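Local coordinates for protein phosphohistidine phosphatase SixA (Escherichia coli, PDB 1UJC) that removes the phosphoryl group from phosphohistidine in the HPt domain of the sensor ArcB, part of a multistep His-Asp phosphorelay, at residues L49-L54 against I106-L111; L119-T124 against S141-F146; M127-A132 against M150-L155. All coordinates share one frame; numbering follows the deposited sequence.

Contact 1 of 3, residues L49-L54 against I106-L111. With WO4 (tungstate(VI)ion), chain C.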
loop_
_atom_site.group_PDB
_atom_site.type_symbol
_atom_site.label_atom_id
_atom_site.label_comp_id
_atom_site.label_asym_id
_atom_site.label_seq_id
_atom_site.Cartn_x
_atom_site.Cartn_y
_atom_site.Cartn_z
ATOM N N LEU A 49 -1.417 2.311 6.971
ATOM C CA LEU A 49 0.005 2.468 7.251
ATOM C C LEU A 49 0.598 3.125 6.011
ATOM O O LEU A 49 0.391 2.647 4.896
ATOM C CB LEU A 49 0.653 1.100 7.485
ATOM C CG LEU A 49 -0.049 0.192 8.501
ATOM C CD1 LEU A 49 0.679 -1.146 8.591
ATOM C CD2 LEU A 49 -0.080 0.873 9.861
ATOM N N VAL A 50 1.327 4.217 6.196
ATOM C CA VAL A 50 1.896 4.929 5.057
ATOM C C VAL A 50 3.345 5.368 5.248
ATOM O O VAL A 50 3.789 5.620 6.365
ATOM C CB VAL A 50 1.039 6.181 4.731
ATOM C CG1 VAL A 50 1.060 7.146 5.912
ATOM C CG2 VAL A 50 1.546 6.858 3.461
ATOM N N SER A 51 4.074 5.445 4.139
ATOM C CA SER A 51 5.459 5.886 4.146
ATOM C C SER A 51 5.485 7.377 4.470
ATOM O O SER A 51 4.548 8.102 4.151
ATOM C CB SER A 51 6.088 5.661 2.773
ATOM O OG SER A 51 7.257 6.444 2.623
ATOM N N PRO A 52 6.564 7.847 5.116
ATOM C CA PRO A 52 6.736 9.256 5.494
ATOM C C PRO A 52 6.981 10.167 4.290
ATOM O O PRO A 52 6.889 11.387 4.400
ATOM C CB PRO A 52 7.954 9.222 6.420
ATOM C CG PRO A 52 7.945 7.827 6.961
ATOM C CD PRO A 52 7.605 7.016 5.738
ATOM N N PHE A 53 7.305 9.572 3.144
ATOM C CA PHE A 53 7.576 10.351 1.938
ATOM C C PHE A 53 6.321 10.962 1.327
ATOM O O PHE A 53 5.280 10.306 1.213
ATOM C CB PHE A 53 8.300 9.491 0.899
ATOM C CG PHE A 53 9.727 9.162 1.264
ATOM C CD1 PHE A 53 10.281 9.609 2.465
ATOM C CD2 PHE A 53 10.515 8.397 0.413
ATOM C CE1 PHE A 53 11.597 9.294 2.809
ATOM C CE2 PHE A 53 11.830 8.080 0.748
ATOM C CZ PHE A 53 12.371 8.526 1.945
ATOM N N LEU A 54 6.441 12.223 0.924
ATOM C CA LEU A 54 5.332 12.975 0.353
ATOM C C LEU A 54 4.502 12.256 -0.704
ATOM O O LEU A 54 3.275 12.353 -0.691
ATOM C CB LEU A 54 5.830 14.317 -0.204
ATOM C CG LEU A 54 6.256 15.356 0.845
ATOM C CD1 LEU A 54 6.530 16.693 0.181
ATOM C CD2 LEU A 54 5.156 15.516 1.871
ATOM N N ILE A 106 0.542 1.846 1.982
ATOM C CA ILE A 106 0.988 2.625 0.832
ATOM C C ILE A 106 2.490 2.821 0.960
ATOM O O ILE A 106 2.964 3.404 1.936
ATOM C CB ILE A 106 0.269 3.988 0.776
ATOM C CG1 ILE A 106 -1.233 3.770 0.577
ATOM C CG2 ILE A 106 0.821 4.822 -0.359
ATOM C CD1 ILE A 106 -2.048 5.055 0.548
ATOM N N SER A 107 3.238 2.337 -0.030
ATOM C CA SER A 107 4.691 2.419 0.025
ATOM C C SER A 107 5.383 2.648 -1.316
ATOM O O SER A 107 4.848 3.316 -2.199
ATOM C CB SER A 107 5.232 1.143 0.677
ATOM O OG SER A 107 6.607 1.251 0.987
ATOM N N HIS A 108 6.585 2.090 -1.455
ATOM C CA HIS A 108 7.365 2.259 -2.672
ATOM C C HIS A 108 8.088 0.990 -3.092
ATOM O O HIS A 108 8.110 -0.010 -2.367
ATOM C CB HIS A 108 8.457 3.322 -2.487
ATOM C CG HIS A 108 8.071 4.473 -1.612
ATOM N ND1 HIS A 108 8.097 5.779 -2.055
ATOM C CD2 HIS A 108 7.709 4.526 -0.309
ATOM C CE1 HIS A 108 7.767 6.584 -1.061
ATOM N NE2 HIS A 108 7.527 5.849 0.009
ATOM N N LEU A 109 8.672 1.052 -4.286
ATOM C CA LEU A 109 9.490 -0.038 -4.793
ATOM C C LEU A 109 10.786 0.270 -4.052
ATOM O O LEU A 109 11.075 1.432 -3.773
ATOM C CB LEU A 109 9.758 0.104 -6.292
ATOM C CG LEU A 109 8.649 0.040 -7.342
ATOM C CD1 LEU A 109 9.257 0.367 -8.701
ATOM C CD2 LEU A 109 8.013 -1.331 -7.353
ATOM N N PRO A 110 11.588 -0.750 -3.735
ATOM C CA PRO A 110 11.350 -2.162 -4.029
ATOM C C PRO A 110 10.638 -2.853 -2.869
ATOM O O PRO A 110 10.290 -4.036 -2.958
ATOM C CB PRO A 110 12.759 -2.691 -4.227
ATOM C CG PRO A 110 13.501 -1.975 -3.138
ATOM C CD PRO A 110 12.951 -0.551 -3.206
ATOM N N LEU A 111 10.420 -2.102 -1.792
ATOM C CA LEU A 111 9.774 -2.631 -0.593
ATOM C C LEU A 111 8.455 -3.371 -0.825
ATOM O O LEU A 111 8.260 -4.462 -0.298
ATOM C CB LEU A 111 9.557 -1.506 0.425
ATOM C CG LEU A 111 8.836 -1.869 1.731
ATOM C CD1 LEU A 111 9.346 -3.187 2.273
ATOM C CD2 LEU A 111 9.042 -0.751 2.740
HETATM W W WO4 C . 8.931 4.876 -6.194
HETATM O O1 WO4 C . 8.002 3.429 -5.981
HETATM O O2 WO4 C . 9.008 5.752 -4.700
HETATM O O3 WO4 C . 8.338 5.813 -7.519
HETATM O O4 WO4 C . 10.556 4.430 -6.590
#
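His108 reaches from the end of one strand to Ser51 and Phe53 in the loop that follows the neighbouring strand, its imidazole set between them and the bound tungstate. CB lies 3.3 Å from O2 of the ion. CG stands anti to the carbonyl carbon (chi1 -35°), which leads the ring toward the 49-54 segment, and the turn about chi2 (-122°) puts ND1 at the ion and NE2 at Ser51. ND1 donates to tungstate O2 at 2.8 Å, the oxygen lying near the ring plane. CE1 rests 3.5 Å from Phe53 CB; the rings form an offset edge-to-face pair, planes at 76°, with the phenyl edge toward the imidazole face. CD2 comes 3.5 Å from Ser51 OG, and NE2 shares a 2.7 Å hydrogen bond with that hydroxyl, which also accepts from Phe53 N in an ST turn. Bonds at both nitrogens fix the ring's rotation. A leucine in place of His108 would probably leave tungstate O2 without its imidazole donor and Ser51 OG without its ring partner. Leu109 N (3.0 Å to O1), Arg7 and Arg55 also bond the ion, and His8, another pocket residue, meets the His108 ring. The pocket lies at the C-terminal ends of parallel strands in the histidine phosphatase fold; tungstate probably mimics the phosphoryl group. Behind it, strands 47-50 and 102-107 pair, and helix 54-66 packs over Val50 and Ile106.

Contact 2 of 3, residues L119-T124 against S141-F146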
loop_
_atom_site.group_PDB
_atom_site.type_symbol
_atom_site.label_atom_id
_atom_site.label_comp_id
_atom_site.label_asym_id
_atom_site.label_seq_id
_atom_site.Cartn_x
_atom_site.Cartn_y
_atom_site.Cartn_z
ATOM N N LEU A 119 5.801 -11.842 3.280
ATOM C CA LEU A 119 4.550 -12.258 3.908
ATOM C C LEU A 119 4.016 -13.579 3.360
ATOM O O LEU A 119 3.409 -14.367 4.090
ATOM C CB LEU A 119 3.481 -11.177 3.708
ATOM C CG LEU A 119 3.764 -9.772 4.240
ATOM C CD1 LEU A 119 2.710 -8.817 3.705
ATOM C CD2 LEU A 119 3.763 -9.778 5.760
ATOM N N CYS A 120 4.257 -13.828 2.078
ATOM C CA CYS A 120 3.736 -15.029 1.434
ATOM C C CYS A 120 4.758 -16.059 0.975
ATOM O O CYS A 120 5.510 -15.826 0.033
ATOM C CB CYS A 120 2.875 -14.625 0.236
ATOM S SG CYS A 120 1.619 -13.393 0.629
ATOM N N PRO A 121 4.791 -17.222 1.640
ATOM C CA PRO A 121 5.728 -18.286 1.275
ATOM C C PRO A 121 5.513 -18.744 -0.168
ATOM O O PRO A 121 4.378 -18.815 -0.638
ATOM C CB PRO A 121 5.395 -19.387 2.278
ATOM C CG PRO A 121 5.005 -18.609 3.495
ATOM C CD PRO A 121 4.112 -17.537 2.909
ATOM N N GLY A 122 6.604 -19.038 -0.867
ATOM C CA GLY A 122 6.509 -19.509 -2.241
ATOM C C GLY A 122 6.346 -18.445 -3.310
ATOM O O GLY A 122 6.338 -18.757 -4.500
ATOM N N GLU A 123 6.226 -17.189 -2.899
ATOM C CA GLU A 123 6.047 -16.101 -3.855
ATOM C C GLU A 123 7.325 -15.315 -4.082
ATOM O O GLU A 123 8.085 -15.064 -3.148
ATOM C CB GLU A 123 4.974 -15.124 -3.362
ATOM C CG GLU A 123 3.603 -15.721 -3.124
ATOM C CD GLU A 123 2.918 -16.170 -4.401
ATOM O OE1 GLU A 123 3.296 -15.686 -5.497
ATOM O OE2 GLU A 123 1.985 -16.994 -4.301
ATOM N N THR A 124 7.562 -14.940 -5.334
ATOM C CA THR A 124 8.718 -14.120 -5.677
ATOM C C THR A 124 8.197 -12.681 -5.644
ATOM O O THR A 124 6.991 -12.446 -5.730
ATOM C CB THR A 124 9.247 -14.429 -7.096
ATOM O OG1 THR A 124 8.189 -14.266 -8.046
ATOM C CG2 THR A 124 9.774 -15.850 -7.175
ATOM N N SER A 141 -0.145 -16.243 12.485
ATOM C CA SER A 141 1.218 -16.753 12.568
ATOM C C SER A 141 2.124 -16.117 11.523
ATOM O O SER A 141 3.240 -16.577 11.295
ATOM C CB SER A 141 1.221 -18.275 12.421
ATOM O OG SER A 141 0.557 -18.872 13.524
ATOM N N GLY A 142 1.636 -15.052 10.892
ATOM C CA GLY A 142 2.421 -14.359 9.886
ATOM C C GLY A 142 2.417 -15.028 8.526
ATOM O O GLY A 142 3.205 -14.671 7.658
ATOM N N ASN A 143 1.530 -15.998 8.334
ATOM C CA ASN A 143 1.461 -16.700 7.064
ATOM C C ASN A 143 0.457 -16.014 6.141
ATOM O O ASN A 143 -0.743 -15.966 6.428
ATOM C CB ASN A 143 1.065 -18.156 7.291
ATOM C CG ASN A 143 1.810 -19.104 6.378
ATOM O OD1 ASN A 143 1.692 -20.329 6.498
ATOM N ND2 ASN A 143 2.591 -18.545 5.460
ATOM N N GLY A 144 0.955 -15.483 5.032
ATOM C CA GLY A 144 0.090 -14.787 4.105
ATOM C C GLY A 144 -0.085 -15.473 2.771
ATOM O O GLY A 144 0.797 -16.190 2.298
ATOM N N THR A 145 -1.241 -15.237 2.169
ATOM C CA THR A 145 -1.589 -15.799 0.874
ATOM C C THR A 145 -1.748 -14.652 -0.121
ATOM O O THR A 145 -2.471 -13.692 0.151
ATOM C CB THR A 145 -2.916 -16.562 0.960
ATOM O OG1 THR A 145 -2.743 -17.718 1.785
ATOM C CG2 THR A 145 -3.383 -16.982 -0.414
ATOM N N PHE A 146 -1.067 -14.753 -1.260
ATOM C CA PHE A 146 -1.134 -13.735 -2.310
ATOM C C PHE A 146 -2.375 -14.002 -3.168
ATOM O O PHE A 146 -2.374 -14.879 -4.034
ATOM C CB PHE A 146 0.143 -13.795 -3.159
ATOM C CG PHE A 146 0.260 -12.700 -4.184
ATOM C CD1 PHE A 146 -0.439 -11.504 -4.043
ATOM C CD2 PHE A 146 1.107 -12.857 -5.277
ATOM C CE1 PHE A 146 -0.302 -10.482 -4.970
ATOM C CE2 PHE A 146 1.257 -11.837 -6.217
ATOM C CZ PHE A 146 0.548 -10.645 -6.062
HETATM O O HOH W 1 1.802 -18.270 0.361
HETATM O O HOH W 2 0.470 -17.353 -2.132
#
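Leu119 and Gly144 make the one direct hydrogen bond between these segments: Gly144 N donates to Leu119 O over 2.9 Å, bent to 137° at the hydrogen and tilted from the carbonyl plane. Next to it, Cys120 CA makes a CA-H...O contact with Gly144 O at 3.3 Å. The close backbones explain the glycine, since a CB there would run into Leu119 O and crowd Cys120 SG.

Two waters extend the polar contacts. One donates to both Pro121 O and Gly144 O, giving the strand carbonyl a solvent partner; the other donates to Glu123 OE2 and accepts from Phe146 N, tying the carboxylate to the strand backbone.

Packing contacts fill in the remainder. Cys120 SG lies against the Gly144 carbonyl, 3.4 Å from its C, and goes on to Phe146 CB at 4.1 Å. The Pro121 ring presents CG and CD to Asn143 ND2 in a short approach. Glu123 folds back through a bent chi2 of -68°, which sets its carboxylate beside Phe146; OE1 sits at the ring edge, 3.6 Å from CD2, with the two planes 81° apart.

A type II beta turn from Cys120 to Glu123, with Gly122 at positive phi, brings the backbone of Leu119 and Cys120 and the side chain of Glu123 against the start of strand 144-150. That strand is outermost in the sheet of this chain and pairs with strand 133-138, where Cys120 touches Val136 and Phe146 touches Ala134. The Leu119 side chain touches Ser89 and Leu92 of helix 85-98.

Contact 3 of 3, residues M127-A132 against M150-L155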
loop_
_atom_site.group_PDB
_atom_site.type_symbol
_atom_site.label_atom_id
_atom_site.label_comp_id
_atom_site.label_asym_id
_atom_site.label_seq_id
_atom_site.Cartn_x
_atom_site.Cartn_y
_atom_site.Cartn_z
ATOM N N MET A 127 5.811 -7.603 -9.613
ATOM C CA MET A 127 6.031 -6.300 -10.245
ATOM C C MET A 127 4.865 -5.342 -9.941
ATOM O O MET A 127 3.700 -5.673 -10.173
ATOM C CB MET A 127 6.166 -6.486 -11.761
ATOM C CG MET A 127 6.220 -5.189 -12.562
ATOM S SD MET A 127 7.827 -4.379 -12.514
ATOM C CE MET A 127 8.729 -5.299 -13.829
ATOM N N PHE A 128 5.196 -4.153 -9.442
ATOM C CA PHE A 128 4.214 -3.132 -9.073
ATOM C C PHE A 128 4.252 -1.872 -9.949
ATOM O O PHE A 128 5.253 -1.163 -9.964
ATOM C CB PHE A 128 4.459 -2.677 -7.628
ATOM C CG PHE A 128 3.758 -3.502 -6.584
ATOM C CD1 PHE A 128 2.456 -3.191 -6.194
ATOM C CD2 PHE A 128 4.411 -4.554 -5.955
ATOM C CE1 PHE A 128 1.824 -3.915 -5.186
ATOM C CE2 PHE A 128 3.786 -5.285 -4.947
ATOM C CZ PHE A 128 2.493 -4.964 -4.563
ATOM N N THR A 129 3.174 -1.587 -10.671
ATOM C CA THR A 129 3.132 -0.360 -11.465
ATOM C C THR A 129 2.597 0.677 -10.472
ATOM O O THR A 129 2.044 0.298 -9.437
ATOM C CB THR A 129 2.165 -0.477 -12.652
ATOM O OG1 THR A 129 0.817 -0.539 -12.172
ATOM C CG2 THR A 129 2.468 -1.739 -13.459
ATOM N N THR A 130 2.754 1.967 -10.754
ATOM C CA THR A 130 2.267 2.973 -9.810
ATOM C C THR A 130 0.768 2.828 -9.526
ATOM O O THR A 130 -0.022 2.556 -10.428
ATOM C CB THR A 130 2.566 4.418 -10.298
ATOM O OG1 THR A 130 2.085 4.589 -11.636
ATOM C CG2 THR A 130 4.063 4.697 -10.257
ATOM N N SER A 131 0.396 3.001 -8.259
ATOM C CA SER A 131 -0.992 2.889 -7.808
ATOM C C SER A 131 -1.529 1.457 -7.798
ATOM O O SER A 131 -2.663 1.228 -7.387
ATOM C CB SER A 131 -1.916 3.764 -8.663
ATOM O OG SER A 131 -1.670 5.144 -8.456
ATOM N N ALA A 132 -0.720 0.500 -8.246
ATOM C CA ALA A 132 -1.137 -0.903 -8.271
ATOM C C ALA A 132 -1.329 -1.419 -6.847
ATOM O O ALA A 132 -0.648 -0.978 -5.926
ATOM C CB ALA A 132 -0.096 -1.749 -8.998
ATOM N N MET A 150 -3.972 -5.835 -8.801
ATOM C CA MET A 150 -4.728 -5.030 -9.748
ATOM C C MET A 150 -3.965 -3.748 -10.040
ATOM O O MET A 150 -3.381 -3.157 -9.141
ATOM C CB MET A 150 -6.101 -4.698 -9.151
ATOM C CG MET A 150 -6.999 -3.839 -10.027
ATOM S SD MET A 150 -7.467 -4.645 -11.567
ATOM C CE MET A 150 -8.474 -5.995 -10.948
ATOM N N SER A 151 -3.962 -3.318 -11.297
ATOM C CA SER A 151 -3.259 -2.085 -11.647
ATOM C C SER A 151 -4.149 -1.160 -12.473
ATOM O O SER A 151 -5.108 -1.609 -13.106
ATOM C CB SER A 151 -1.961 -2.408 -12.401
ATOM O OG SER A 151 -2.208 -3.163 -13.570
ATOM N N PRO A 152 -3.850 0.151 -12.468
ATOM C CA PRO A 152 -4.644 1.121 -13.224
ATOM C C PRO A 152 -4.880 0.723 -14.679
ATOM O O PRO A 152 -5.918 1.049 -15.253
ATOM C CB PRO A 152 -3.824 2.404 -13.106
ATOM C CG PRO A 152 -3.197 2.268 -11.771
ATOM C CD PRO A 152 -2.739 0.825 -11.774
ATOM N N CYS A 153 -3.923 0.023 -15.279
ATOM C CA CYS A 153 -4.081 -0.381 -16.670
ATOM C C CYS A 153 -5.065 -1.534 -16.832
ATOM O O CYS A 153 -5.786 -1.592 -17.825
ATOM C CB CYS A 153 -2.728 -0.761 -17.285
ATOM S SG CYS A 153 -2.116 -2.417 -16.890
ATOM N N ASN A 154 -5.102 -2.451 -15.868
ATOM C CA ASN A 154 -6.024 -3.587 -15.958
ATOM C C ASN A 154 -7.446 -3.126 -15.669
ATOM O O ASN A 154 -8.371 -3.931 -15.594
ATOM C CB ASN A 154 -5.654 -4.691 -14.967
ATOM C CG ASN A 154 -6.510 -5.944 -15.145
ATOM O OD1 ASN A 154 -6.701 -6.715 -14.210
ATOM N ND2 ASN A 154 -7.021 -6.149 -16.358
ATOM N N LEU A 155 -7.608 -1.826 -15.467
ATOM C CA LEU A 155 -8.922 -1.249 -15.215
ATOM C C LEU A 155 -9.170 -0.304 -16.382
ATOM O O LEU A 155 -10.203 -0.386 -17.053
ATOM C CB LEU A 155 -8.936 -0.456 -13.902
ATOM C CG LEU A 155 -8.624 -1.177 -12.585
ATOM C CD1 LEU A 155 -8.752 -0.197 -11.429
ATOM C CD2 LEU A 155 -9.586 -2.341 -12.388
HETATM O O HOH W 3 -0.597 0.286 -14.438
#
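Pro152 fits its ring against the turn formed by Thr129 to Ala132. Its CG touches Thr130 O at 3.5 Å and Ser131 CB at 3.7 Å, so the ring meets both a carbonyl oxygen and a methylene. The Thr129 and Pro152 side chains run antiparallel past one another: Thr129 OG1 lies between its own backbone N and carbonyl carbon (chi1 69°), which brings it to 3.4 Å from Ser151 CB, with Pro152 CD a little farther off. Deeper in, the Ala132 methyl packs against Ser151 CB at 3.9 Å, and Ala132 CA makes a CA-H...O contact with Met150 O over 3.3 Å. No direct hydrogen bond crosses between the segments. A water instead bonds to Thr129 OG1 and, weakly, accepts from Cys153 N.

Thr129 to Ala132 form a type II beta turn, closed by Ala132 N donating to Thr129 O at 3.0 Å, with Ser131 at positive phi; it leads directly into strand 133-138. The other segment follows strand 144-150, the antiparallel neighbour of 133-138, so the contact lies at the end of this pair, where Met150 still bonds to Ile133.

Farther out, Ser131 OG bonds to Ser31 OG, and the backbones of Ser131 and Ala132 are hydrogen-bonded to that of Arg7, whose side chain is hydrogen-bonded to the tungstate. Phe128 packs on Ile5 and on Val112 and Val116 of helix 111-119. From the 150-155 segment, Met150 and Leu155 rest against Trp37 of helix 25-40.

In the fold
The three contacts sit along one mixed sheet at different distances from the tungstate. Contact 1 holds the ion directly through His108 and Leu109, while contact 3 borders the same pocket: the Thr130 side chain is about 5 Å from the ion, and Arg7 joins the turn to it. Contacts 1 and 3 touch where Leu109 CD2 packs 3.8 Å from Phe128 O, although their centres are about 16 Å apart. Contact 2 lies farther off, with its centre about 20 Å from each of the others and its nearest atoms about 8 Å from contact 1. Contacts 2 and 3 interleave along the chain, bracketing strands 133-138 and 144-150 at opposite ends.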